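Local coordinates for protein alpha-glucosidase (Pseudoalteromonas sp. K8, PDB 5HQ4) that probably hydrolyses alpha-glucosidic linkages at the non-reducing ends of carbohydrates, as a calcium-binding glycoside hydrolase of family 97, at residues E437-T442 against P449-R454. Numbering follows the deposited sequence.
Sequences EPIKDT and PNWITR. With CA (calcium ion), chain G.
Arg454 packs along Pro438 to Asp441 of the 437-442 loop. Its CG lies 3.8 Å from CG of Pro438, aliphatic chain against proline ring. Beyond this, a bend at CG-CD (chi3 60°) swings the guanidinium over to the loop backbone, where NH1 donates to Ile439 O (2.8 Å, N-H...O 159°). The oxygen sits at the guanidinium edge, close to its plane, while NH1 lies above the carbonyl plane.

Asp441 covers one guanidinium face with CA and CB, its CB 3.6 Å from Arg454 NE. The carboxylate does not meet the arginine directly: a water accepts from Arg454 NE and donates to Asp441 OD2, the other oxygen, OD1, being taken by Gly443 N. Trp451 lies on the opposite side, with Arg454 NH2 3.3 Å above its ring plane, and Trp451 CH2 touches Ile439 CG2 at 4.0 Å. Cut back to an alanine, position 454 is likely to leave Ile439 O without its donor and the bridging water without the N-H it accepts, and to open a gap between Asp441 and the Trp451 ring.

Strands 432-435 and 451-454 are parallel neighbours in the barrel sheet. The contact ties the loop leaving the first to the end of the second, where Glu437 and Glu455 join Glu154 and Glu461 on the calcium ion, as expected of a family 97 TIM-barrel domain.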
loop_
_atom_site.group_PDB
_atom_site.type_symbol
_atom_site.label_atom_id
_atom_site.label_comp_id
_atom_site.label_asym_id
_atom_site.label_seq_id
_atom_site.Cartn_x
_atom_site.Cartn_y
_atom_site.Cartn_z
ATOM N N GLU A 437 -0.105 7.810 7.302
ATOM C CA GLU A 437 0.802 8.816 6.757
ATOM C C GLU A 437 2.206 8.223 6.611
ATOM O O GLU A 437 3.165 8.700 7.225
ATOM C CB GLU A 437 0.820 10.078 7.609
ATOM C CG GLU A 437 -0.578 10.706 7.744
ATOM C CD GLU A 437 -1.472 9.924 8.714
ATOM O OE1 GLU A 437 -0.992 9.572 9.809
ATOM O OE2 GLU A 437 -2.638 9.624 8.375
ATOM N N PRO A 438 2.352 7.167 5.809
ATOM C CA PRO A 438 3.602 6.407 5.756
ATOM C C PRO A 438 4.501 6.856 4.622
ATOM O O PRO A 438 4.144 7.761 3.860
ATOM C CB PRO A 438 3.100 4.990 5.470
ATOM C CG PRO A 438 2.022 5.267 4.435
ATOM C CD PRO A 438 1.339 6.574 4.919
ATOM N N ILE A 439 5.656 6.202 4.495
ATOM C CA ILE A 439 6.308 6.064 3.194
ATOM C C ILE A 439 5.524 5.038 2.382
ATOM O O ILE A 439 4.973 4.076 2.938
ATOM C CB ILE A 439 7.780 5.632 3.368
ATOM C CG1 ILE A 439 8.476 5.475 2.011
ATOM C CG2 ILE A 439 7.876 4.293 4.125
ATOM C CD1 ILE A 439 8.717 6.810 1.291
ATOM N N LYS A 440 5.445 5.247 1.068
ATOM C CA LYS A 440 4.769 4.286 0.202
ATOM C C LYS A 440 5.381 2.897 0.364
ATOM O O LYS A 440 6.558 2.742 0.721
ATOM C CB LYS A 440 4.856 4.732 -1.261
ATOM C CG LYS A 440 6.304 4.662 -1.830
ATOM C CD LYS A 440 6.493 5.592 -3.040
ATOM C CE LYS A 440 7.900 5.424 -3.624
ATOM N NZ LYS A 440 8.162 6.293 -4.815
ATOM N N ASP A 441 4.559 1.881 0.111
ATOM C CA ASP A 441 4.998 0.488 0.191
ATOM C C ASP A 441 5.948 0.180 -0.967
ATOM O O ASP A 441 5.646 0.488 -2.123
ATOM C CB ASP A 441 3.762 -0.421 0.140
ATOM C CG ASP A 441 4.060 -1.881 0.492
ATOM O OD1 ASP A 441 5.201 -2.351 0.275
ATOM O OD2 ASP A 441 3.122 -2.565 0.979
ATOM N N THR A 442 7.128 -0.369 -0.655
ATOM C CA THR A 442 8.065 -0.796 -1.690
ATOM C C THR A 442 8.431 -2.270 -1.518
ATOM O O THR A 442 9.474 -2.716 -2.014
ATOM C CB THR A 442 9.319 0.086 -1.714
ATOM O OG1 THR A 442 10.010 0.010 -0.457
ATOM C CG2 THR A 442 8.936 1.561 -2.001
ATOM N N PRO A 449 8.529 -8.884 8.070
ATOM C CA PRO A 449 7.122 -9.290 7.981
ATOM C C PRO A 449 6.229 -8.744 9.086
ATOM O O PRO A 449 5.018 -8.987 9.040
ATOM C CB PRO A 449 7.204 -10.829 8.031
ATOM C CG PRO A 449 8.591 -11.145 7.513
ATOM C CD PRO A 449 9.443 -10.040 8.073
ATOM N N ASN A 450 6.751 -8.005 10.064
ATOM C CA ASN A 450 5.881 -7.321 11.011
ATOM C C ASN A 450 5.419 -5.964 10.495
ATOM O O ASN A 450 4.610 -5.309 11.159
ATOM C CB ASN A 450 6.575 -7.159 12.376
ATOM C CG ASN A 450 7.704 -6.154 12.337
ATOM O OD1 ASN A 450 8.496 -6.130 11.396
ATOM N ND2 ASN A 450 7.774 -5.301 13.354
ATOM N N TRP A 451 5.888 -5.533 9.319
ATOM C CA TRP A 451 5.374 -4.308 8.697
ATOM C C TRP A 451 4.153 -4.709 7.872
ATOM O O TRP A 451 4.218 -4.915 6.661
ATOM C CB TRP A 451 6.440 -3.626 7.837
ATOM C CG TRP A 451 6.223 -2.124 7.719
ATOM C CD1 TRP A 451 5.104 -1.434 8.077
ATOM C CD2 TRP A 451 7.163 -1.150 7.256
ATOM N NE1 TRP A 451 5.286 -0.086 7.869
ATOM C CE2 TRP A 451 6.545 0.113 7.362
ATOM C CE3 TRP A 451 8.479 -1.222 6.778
ATOM C CZ2 TRP A 451 7.186 1.296 6.992
ATOM C CZ3 TRP A 451 9.120 -0.042 6.418
ATOM C CH2 TRP A 451 8.471 1.201 6.532
ATOM N N ILE A 452 3.011 -4.823 8.550
ATOM C CA ILE A 452 1.928 -5.610 7.967
ATOM C C ILE A 452 1.082 -4.808 6.987
ATOM O O ILE A 452 0.599 -5.369 5.994
ATOM C CB ILE A 452 1.060 -6.247 9.070
ATOM C CG1 ILE A 452 0.560 -5.207 10.074
ATOM C CG2 ILE A 452 1.856 -7.322 9.765
ATOM C CD1 ILE A 452 -0.390 -5.786 11.122
ATOM N N THR A 453 0.906 -3.506 7.201
ATOM C CA THR A 453 0.060 -2.733 6.302
ATOM C C THR A 453 0.339 -1.246 6.516
ATOM O O THR A 453 1.116 -0.858 7.393
ATOM C CB THR A 453 -1.419 -3.091 6.519
ATOM O OG1 THR A 453 -2.203 -2.586 5.426
ATOM C CG2 THR A 453 -1.929 -2.521 7.852
ATOM N N ARG A 454 -0.289 -0.414 5.688
ATOM C CA ARG A 454 -0.155 1.034 5.811
ATOM C C ARG A 454 -1.322 1.696 5.097
ATOM O O ARG A 454 -2.086 1.054 4.378
ATOM C CB ARG A 454 1.179 1.537 5.236
ATOM C CG ARG A 454 1.228 1.602 3.697
ATOM C CD ARG A 454 2.696 1.635 3.204
ATOM N NE ARG A 454 3.408 0.434 3.650
ATOM C CZ ARG A 454 4.694 0.382 3.992
ATOM N NH1 ARG A 454 5.459 1.471 3.947
ATOM N NH2 ARG A 454 5.219 -0.776 4.386
HETATM CA CA CA G . -4.739 9.502 7.331
HETATM O O HOH W 1 1.692 -1.931 3.088
HETATM O O HOH W 2 -4.839 11.880 7.130
HETATM O O HOH W 3 -5.057 8.038 9.192
#